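Local coordinates for protein class B carbapenemase GOB-18 (PDB 5K0W) that probably hydrolyses beta-lactam antibiotics, carbapenems among them, at a two-zinc site of the metallo-beta-lactamase fold, at residues 64-69 / 165-170; 248-253 / 260-265. All coordinates share one frame; numbering follows the deposited sequence.

Contact 1: 64-69 / 165-170; sequences ILINTG and ITLTLL
I64 starts the contact by sending its longer branch across to I165. CG1 stands anti to the carbonyl carbon (chi1 -57°), and the nearly extended bond beyond it (chi2 163°) carries CD1 to CG2 of I165, 3.8 Å away. The two side chains cross at a slant, the delta methyl of one against the gamma branch methyl of the other. I66, two residues on and likewise directed at the second strand, meets L167 tip to tip. Its CD1 comes to 4.2 Å from CD2 of L167, which makes a looser touch between methyls. CD1 of L167 stays 4.6 Å from CD1 of I64, just beyond contact. The backbones stay well apart, 9.7 Å between the CA atoms of I64 and I165. Strand 62-66 belongs to one sheet and strand 165-171 to the other, so these methyls join the two sheets of the metallo-beta-lactamase sandwich face to face. I57 and L95, from the strands flanking 62-66 in its sheet, both touch I66 and L167 and widen the same apolar layer. With all four residues buried and wholly aliphatic at the points of contact, the union of the sheets here rests on dispersion and the exclusion of water, with no hydrogen bond between the two segments.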
ATOM      1  N   ILE A  64      -2.342 -13.323  -3.574  1.00 21.45           N
ATOM      2  CA  ILE A  64      -2.689 -11.915  -3.686  1.00 20.19           C
ATOM      3  C   ILE A  64      -1.440 -11.131  -3.323  1.00 23.23           C
ATOM      4  O   ILE A  64      -0.751 -11.468  -2.355  1.00 21.21           O
ATOM      5  CB  ILE A  64      -3.889 -11.543  -2.760  1.00 22.37           C
ATOM      6  CG1 ILE A  64      -5.136 -12.407  -3.076  1.00 22.50           C
ATOM      7  CG2 ILE A  64      -4.201 -10.033  -2.826  1.00 20.80           C
ATOM      8  CD1 ILE A  64      -6.266 -12.454  -1.992  1.00 28.27           C
ATOM      9  N   LEU A  65      -1.142 -10.099  -4.112  1.00 20.30           N
ATOM     10  CA  LEU A  65      -0.032  -9.219  -3.813  1.00 19.59           C
ATOM     11  C   LEU A  65      -0.541  -7.777  -3.658  1.00 19.50           C
ATOM     12  O   LEU A  65      -1.168  -7.239  -4.579  1.00 14.73           O
ATOM     13  CB  LEU A  65       1.075  -9.325  -4.863  1.00 20.25           C
ATOM     14  CG  LEU A  65       2.376  -8.606  -4.511  1.00 25.61           C
ATOM     15  CD1 LEU A  65       3.224  -9.444  -3.581  1.00 25.71           C
ATOM     16  CD2 LEU A  65       3.150  -8.244  -5.765  1.00 27.42           C
ATOM     17  N   ILE A  66      -0.315  -7.185  -2.461  1.00 16.84           N
ATOM     18  CA  ILE A  66      -0.663  -5.788  -2.186  1.00 17.18           C
ATOM     19  C   ILE A  66       0.640  -4.992  -2.209  1.00 21.97           C
ATOM     20  O   ILE A  66       1.555  -5.321  -1.455  1.00 20.85           O
ATOM     21  CB  ILE A  66      -1.459  -5.577  -0.869  1.00 19.67           C
ATOM     22  CG1 ILE A  66      -2.696  -6.462  -0.810  1.00 19.07           C
ATOM     23  CG2 ILE A  66      -1.833  -4.111  -0.678  1.00 20.52           C
ATOM     24  CD1 ILE A  66      -2.707  -7.283   0.366  1.00 25.25           C
ATOM     25  N   ASN A  67       0.729  -3.971  -3.090  1.00 20.45           N
ATOM     26  CA  ASN A  67       1.886  -3.063  -3.299  1.00 21.82           C
ATOM     27  C   ASN A  67       3.145  -3.684  -3.921  1.00 26.68           C
ATOM     28  O   ASN A  67       3.413  -4.865  -3.682  1.00 26.21           O
ATOM     29  CB  ASN A  67       2.201  -2.182  -2.082  1.00 21.68           C
ATOM     30  CG  ASN A  67       1.022  -1.371  -1.607  1.00 35.43           C
ATOM     31  OD1 ASN A  67       0.003  -1.200  -2.296  1.00 21.60           O
ATOM     32  ND2 ASN A  67       1.132  -0.878  -0.398  1.00 30.95           N
ATOM     33  N   THR A  68       3.905  -2.887  -4.739  1.00 22.05           N
ATOM     34  CA  THR A  68       5.065  -3.401  -5.463  1.00 22.12           C
ATOM     35  C   THR A  68       6.402  -2.643  -5.434  1.00 30.17           C
ATOM     36  O   THR A  68       7.255  -2.976  -6.271  1.00 32.24           O
ATOM     37  CB  THR A  68       4.740  -3.568  -6.969  1.00 25.24           C
ATOM     38  OG1 THR A  68       4.742  -2.288  -7.627  1.00 22.01           O
ATOM     39  CG2 THR A  68       3.503  -4.410  -7.255  1.00 18.45           C
ATOM     40  N   GLY A  69       6.585  -1.621  -4.598  1.00 25.58           N
ATOM     41  CA  GLY A  69       7.844  -0.861  -4.634  1.00 24.45           C
ATOM     42  C   GLY A  69       8.101  -0.164  -5.972  1.00 26.29           C
ATOM     43  O   GLY A  69       7.226  -0.174  -6.839  1.00 23.81           O
ATOM     44  N   ILE A 165      -9.988 -16.616   2.102  1.00 33.72           N
ATOM     45  CA  ILE A 165      -9.571 -15.237   2.351  1.00 32.82           C
ATOM     46  C   ILE A 165     -10.562 -14.256   1.717  1.00 32.94           C
ATOM     47  O   ILE A 165     -10.941 -14.426   0.555  1.00 32.02           O
ATOM     48  CB  ILE A 165      -8.113 -15.040   1.831  1.00 36.49           C
ATOM     49  CG1 ILE A 165      -7.058 -15.510   2.865  1.00 37.55           C
ATOM     50  CG2 ILE A 165      -7.824 -13.621   1.313  1.00 37.05           C
ATOM     51  CD1 ILE A 165      -6.785 -14.556   4.117  1.00 49.25           C
ATOM     52  N   THR A 166     -10.988 -13.248   2.500  1.00 27.30           N
ATOM     53  CA  THR A 166     -11.871 -12.155   2.080  1.00 25.92           C
ATOM     54  C   THR A 166     -11.264 -10.841   2.566  1.00 25.91           C
ATOM     55  O   THR A 166     -11.074 -10.662   3.771  1.00 23.19           O
ATOM     56  CB  THR A 166     -13.319 -12.324   2.588  1.00 35.24           C
ATOM     57  OG1 THR A 166     -13.797 -13.632   2.263  1.00 41.62           O
ATOM     58  CG2 THR A 166     -14.266 -11.266   2.010  1.00 32.51           C
ATOM     59  N   LEU A 167     -10.958  -9.934   1.626  1.00 20.99           N
ATOM     60  CA  LEU A 167     -10.409  -8.627   1.938  1.00 20.65           C
ATOM     61  C   LEU A 167     -11.470  -7.574   1.707  1.00 25.35           C
ATOM     62  O   LEU A 167     -12.232  -7.659   0.740  1.00 25.80           O
ATOM     63  CB  LEU A 167      -9.203  -8.335   1.036  1.00 20.99           C
ATOM     64  CG  LEU A 167      -7.832  -8.520   1.655  1.00 26.06           C
ATOM     65  CD1 LEU A 167      -7.469  -9.964   1.724  1.00 27.16           C
ATOM     66  CD2 LEU A 167      -6.795  -7.853   0.820  1.00 28.34           C
ATOM     67  N   THR A 168     -11.518  -6.573   2.580  1.00 21.04           N
ATOM     68  CA  THR A 168     -12.458  -5.469   2.440  1.00 20.45           C
ATOM     69  C   THR A 168     -11.636  -4.231   2.171  1.00 24.11           C
ATOM     70  O   THR A 168     -10.686  -3.951   2.917  1.00 24.26           O
ATOM     71  CB  THR A 168     -13.354  -5.317   3.697  1.00 27.70           C
ATOM     72  OG1 THR A 168     -14.078  -6.519   3.903  1.00 34.46           O
ATOM     73  CG2 THR A 168     -14.346  -4.172   3.583  1.00 20.93           C
ATOM     74  N   LEU A 169     -11.990  -3.493   1.110  1.00 19.42           N
ATOM     75  CA  LEU A 169     -11.316  -2.247   0.778  1.00 18.55           C
ATOM     76  C   LEU A 169     -11.914  -1.146   1.644  1.00 21.02           C
ATOM     77  O   LEU A 169     -13.131  -0.980   1.681  1.00 20.64           O
ATOM     78  CB  LEU A 169     -11.491  -1.905  -0.712  1.00 18.41           C
ATOM     79  CG  LEU A 169     -10.640  -0.732  -1.229  1.00 21.75           C
ATOM     80  CD1 LEU A 169      -9.979  -1.074  -2.557  1.00 20.56           C
ATOM     81  CD2 LEU A 169     -11.456   0.542  -1.316  1.00 22.62           C
ATOM     82  N   LEU A 170     -11.059  -0.388   2.322  1.00 17.21           N
ATOM     83  CA  LEU A 170     -11.486   0.744   3.133  1.00 16.59           C
ATOM     84  C   LEU A 170     -10.958   2.001   2.435  1.00 21.24           C
ATOM     85  O   LEU A 170      -9.745   2.227   2.411  1.00 21.81           O
ATOM     86  CB  LEU A 170     -10.951   0.648   4.581  1.00 16.57           C
ATOM     87  CG  LEU A 170     -11.230  -0.655   5.358  1.00 21.57           C
ATOM     88  CD1 LEU A 170     -10.420  -0.718   6.627  1.00 21.44           C
ATOM     89  CD2 LEU A 170     -12.706  -0.825   5.664  1.00 22.90           C
TER

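Contact 2: 248-253 / 260-265; sequences HEKRKE and QLFMDK
K250, the last residue of helix 247-250, lays its extended chain past L261 and F262 toward D264. Its CB lies 4.1 Å from CD2 of L261, while the other methyl of that leucine, CD1, comes just as near CB of R251; the fork of L261 thus rests against two consecutive residues. Further out, CD of K250 passes 4.0 Å from CE1 of F262, the lysine slanting across the phenylalanine side chain. CE then runs beside the carbonyl oxygen of L261 and brings NZ to its polar partners. D264, at the centre of an inverse gamma turn, meets it from the opposite direction, and both carboxylate oxygens take part in the salt bridge. NZ lies 2.8 Å from OD1 of D264, approaching the syn side of the carboxylate but 32° out of its plane. The bond from NZ to OD2 of D264 is weak, at 3.0 Å. Another weak bond joins NZ to the backbone O of L261, at 3.1 Å. Outside the two segments, NZ also bonds to the carbonyl oxygen of F245. The F262 ring meets CB of L261 over one face, 3.9 Å above its centre, and CD of R251 at its edge. The guanidinium of R251 turns elsewhere, to the carbonyl of D255 and to the ring of F38. A lysine tied to a carboxylate and two carbonyls would be expected to stay protonated, so its charge is answered locally while its methylenes join the apolar packing, fastening the helix end to the loop that leads into helix 265-284.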
ATOM      1  N   HIS A 248      11.857  -2.075  11.670  1.00 32.24           N
ATOM      2  CA  HIS A 248      13.281  -2.246  11.997  1.00 31.69           C
ATOM      3  C   HIS A 248      13.659  -1.993  13.446  1.00 33.65           C
ATOM      4  O   HIS A 248      14.760  -2.364  13.851  1.00 35.66           O
ATOM      5  CB  HIS A 248      14.181  -1.520  10.989  1.00 32.41           C
ATOM      6  CG  HIS A 248      13.761  -1.750   9.569  1.00 35.63           C
ATOM      7  ND1 HIS A 248      13.827  -3.002   8.983  1.00 37.03           N
ATOM      8  CD2 HIS A 248      13.214  -0.885   8.688  1.00 37.61           C
ATOM      9  CE1 HIS A 248      13.349  -2.848   7.763  1.00 36.60           C
ATOM     10  NE2 HIS A 248      12.970  -1.594   7.540  1.00 37.23           N
ATOM     11  N   GLU A 249      12.737  -1.417  14.233  1.00 26.65           N
ATOM     12  CA  GLU A 249      12.900  -1.208  15.671  1.00 25.65           C
ATOM     13  C   GLU A 249      12.353  -2.435  16.411  1.00 27.44           C
ATOM     14  O   GLU A 249      12.898  -2.834  17.436  1.00 26.27           O
ATOM     15  CB  GLU A 249      12.181   0.067  16.121  1.00 26.90           C
ATOM     16  CG  GLU A 249      13.030   1.309  15.906  1.00 41.20           C
ATOM     17  CD  GLU A 249      12.316   2.650  15.901  1.00 60.53           C
ATOM     18  OE1 GLU A 249      12.692   3.515  15.077  1.00 57.81           O
ATOM     19  OE2 GLU A 249      11.402   2.849  16.732  1.00 48.62           O
ATOM     20  N   LYS A 250      11.285  -3.042  15.851  1.00 23.21           N
ATOM     21  CA  LYS A 250      10.587  -4.225  16.347  1.00 21.42           C
ATOM     22  C   LYS A 250      11.373  -5.502  16.105  1.00 24.74           C
ATOM     23  O   LYS A 250      11.372  -6.382  16.971  1.00 25.19           O
ATOM     24  CB  LYS A 250       9.226  -4.356  15.662  1.00 22.21           C
ATOM     25  CG  LYS A 250       8.179  -3.439  16.217  1.00 27.92           C
ATOM     26  CD  LYS A 250       6.966  -3.413  15.320  1.00 31.62           C
ATOM     27  CE  LYS A 250       5.934  -2.519  15.940  1.00 33.58           C
ATOM     28  NZ  LYS A 250       4.677  -2.508  15.166  1.00 36.78           N
ATOM     29  N   ARG A 251      11.987  -5.643  14.912  1.00 19.69           N
ATOM     30  CA  ARG A 251      12.729  -6.856  14.563  1.00 18.59           C
ATOM     31  C   ARG A 251      13.949  -6.620  13.690  1.00 24.36           C
ATOM     32  O   ARG A 251      14.088  -5.574  13.049  1.00 22.37           O
ATOM     33  CB  ARG A 251      11.799  -7.927  13.931  1.00 12.84           C
ATOM     34  CG  ARG A 251      11.342  -7.636  12.507  1.00 10.59           C
ATOM     35  CD  ARG A 251      10.288  -8.602  11.978  1.00 15.77           C
ATOM     36  NE  ARG A 251      10.771  -9.980  11.868  1.00 24.16           N
ATOM     37  CZ  ARG A 251      11.526 -10.451  10.875  1.00 31.74           C
ATOM     38  NH1 ARG A 251      11.900 -11.722  10.866  1.00 16.79           N
ATOM     39  NH2 ARG A 251      11.930  -9.650   9.897  1.00  7.80           N
ATOM     40  N   LYS A 252      14.835  -7.630  13.680  1.00 23.72           N
ATOM     41  CA  LYS A 252      16.024  -7.707  12.837  1.00 24.03           C
ATOM     42  C   LYS A 252      15.758  -8.861  11.871  1.00 28.59           C
ATOM     43  O   LYS A 252      14.917  -9.706  12.163  1.00 28.65           O
ATOM     44  CB  LYS A 252      17.284  -7.981  13.686  1.00 26.17           C
ATOM     45  CG  LYS A 252      18.385  -6.931  13.521  1.00 46.50           C
ATOM     46  CD  LYS A 252      18.236  -5.729  14.488  1.00 58.44           C
ATOM     47  CE  LYS A 252      19.249  -4.636  14.218  1.00 64.60           C
ATOM     48  NZ  LYS A 252      19.159  -3.537  15.214  1.00 68.37           N
ATOM     49  N   GLU A 253      16.393  -8.877  10.708  1.00 26.07           N
ATOM     50  CA  GLU A 253      16.204  -9.985   9.766  1.00 26.66           C
ATOM     51  C   GLU A 253      16.633 -11.308  10.402  1.00 32.64           C
ATOM     52  O   GLU A 253      17.583 -11.348  11.197  1.00 32.38           O
ATOM     53  CB  GLU A 253      16.957  -9.732   8.456  1.00 27.82           C
ATOM     54  CG  GLU A 253      16.370  -8.565   7.689  1.00 35.25           C
ATOM     55  CD  GLU A 253      17.339  -7.934   6.718  1.00 52.62           C
ATOM     56  OE1 GLU A 253      17.558  -8.530   5.638  1.00 40.43           O
ATOM     57  OE2 GLU A 253      17.901  -6.863   7.050  1.00 44.48           O
ATOM     58  N   GLN A 260       2.793 -10.759  17.549  1.00 17.47           N
ATOM     59  CA  GLN A 260       2.618  -9.800  18.671  1.00 16.96           C
ATOM     60  C   GLN A 260       3.414  -8.522  18.528  1.00 19.94           C
ATOM     61  O   GLN A 260       3.138  -7.557  19.238  1.00 19.92           O
ATOM     62  CB  GLN A 260       2.906 -10.450  20.031  1.00 18.19           C
ATOM     63  CG  GLN A 260       1.850 -11.460  20.466  1.00 31.31           C
ATOM     64  CD  GLN A 260       2.258 -12.880  20.193  1.00 52.49           C
ATOM     65  OE1 GLN A 260       3.025 -13.187  19.260  1.00 47.65           O
ATOM     66  NE2 GLN A 260       1.740 -13.789  21.003  1.00 44.79           N
ATOM     67  N   LEU A 261       4.399  -8.508  17.609  1.00 16.37           N
ATOM     68  CA  LEU A 261       5.189  -7.321  17.300  1.00 16.48           C
ATOM     69  C   LEU A 261       4.281  -6.299  16.612  1.00 23.63           C
ATOM     70  O   LEU A 261       4.470  -5.098  16.787  1.00 22.92           O
ATOM     71  CB  LEU A 261       6.349  -7.659  16.345  1.00 15.59           C
ATOM     72  CG  LEU A 261       7.475  -8.528  16.876  1.00 18.24           C
ATOM     73  CD1 LEU A 261       8.282  -9.096  15.740  1.00 15.91           C
ATOM     74  CD2 LEU A 261       8.371  -7.750  17.855  1.00 21.02           C
ATOM     75  N   PHE A 262       3.288  -6.790  15.846  1.00 21.61           N
ATOM     76  CA  PHE A 262       2.372  -5.971  15.064  1.00 22.39           C
ATOM     77  C   PHE A 262       0.989  -5.790  15.694  1.00 27.08           C
ATOM     78  O   PHE A 262       0.027  -5.411  15.018  1.00 26.40           O
ATOM     79  CB  PHE A 262       2.339  -6.470  13.602  1.00 24.56           C
ATOM     80  CG  PHE A 262       3.726  -6.777  13.091  1.00 26.24           C
ATOM     81  CD1 PHE A 262       4.641  -5.752  12.850  1.00 28.93           C
ATOM     82  CD2 PHE A 262       4.151  -8.092  12.938  1.00 28.60           C
ATOM     83  CE1 PHE A 262       5.946  -6.036  12.435  1.00 29.47           C
ATOM     84  CE2 PHE A 262       5.452  -8.377  12.507  1.00 31.34           C
ATOM     85  CZ  PHE A 262       6.336  -7.346  12.253  1.00 29.31           C
ATOM     86  N   MET A 263       0.924  -5.986  17.018  1.00 24.71           N
ATOM     87  CA  MET A 263      -0.292  -5.857  17.822  1.00 23.99           C
ATOM     88  C   MET A 263      -0.212  -4.625  18.718  1.00 28.17           C
ATOM     89  O   MET A 263      -0.896  -4.554  19.741  1.00 29.43           O
ATOM     90  CB  MET A 263      -0.498  -7.118  18.658  1.00 26.28           C
ATOM     91  CG  MET A 263      -0.805  -8.317  17.827  1.00 30.36           C
ATOM     92  SD  MET A 263      -1.211  -9.727  18.854  1.00 35.59           S
ATOM     93  CE  MET A 263      -1.813 -10.810  17.628  1.00 32.59           C
ATOM     94  N   ASP A 264       0.616  -3.646  18.328  1.00 22.58           N
ATOM     95  CA  ASP A 264       0.788  -2.424  19.087  1.00 21.40           C
ATOM     96  C   ASP A 264      -0.252  -1.413  18.614  1.00 24.20           C
ATOM     97  O   ASP A 264       0.070  -0.427  17.931  1.00 23.62           O
ATOM     98  CB  ASP A 264       2.244  -1.910  18.999  1.00 23.15           C
ATOM     99  CG  ASP A 264       2.791  -1.658  17.595  1.00 29.32           C
ATOM    100  OD1 ASP A 264       2.344  -2.348  16.647  1.00 26.20           O
ATOM    101  OD2 ASP A 264       3.696  -0.794  17.453  1.00 35.75           O
ATOM    102  N   LYS A 265      -1.527  -1.704  18.949  1.00 20.09           N
ATOM    103  CA  LYS A 265      -2.694  -0.886  18.603  1.00 20.33           C
ATOM    104  C   LYS A 265      -2.537   0.573  19.021  1.00 25.83           C
ATOM    105  O   LYS A 265      -2.843   1.452  18.226  1.00 25.54           O
ATOM    106  CB  LYS A 265      -3.981  -1.476  19.192  1.00 23.17           C
ATOM    107  CG  LYS A 265      -4.427  -2.776  18.564  1.00 43.94           C
ATOM    108  CD  LYS A 265      -5.936  -2.937  18.690  1.00 52.19           C
ATOM    109  CE  LYS A 265      -6.305  -4.197  19.429  1.00 64.58           C
ATOM    110  NZ  LYS A 265      -7.755  -4.505  19.293  1.00 72.28           N
TER

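Both segments of contact 1 precede those of contact 2 in the sequence; the centres of the two contacts are 21 Å apart and their nearest atoms about 13 Å, so they do not touch. Contact 1 lies in the interior, its centre about 8 Å from that of the chain, whereas contact 2 is peripheral, at about 18 Å. The former is also the nearer neighbour of the dizinc site: the side chain of I66 is about 8 Å from that of H103, a zinc ligand, and about 12 Å from a bound zinc ion. Contact 2, away from the metal-binding residues, joins nearby parts of the chain by charge as well as packing, while contact 1 is purely apolar.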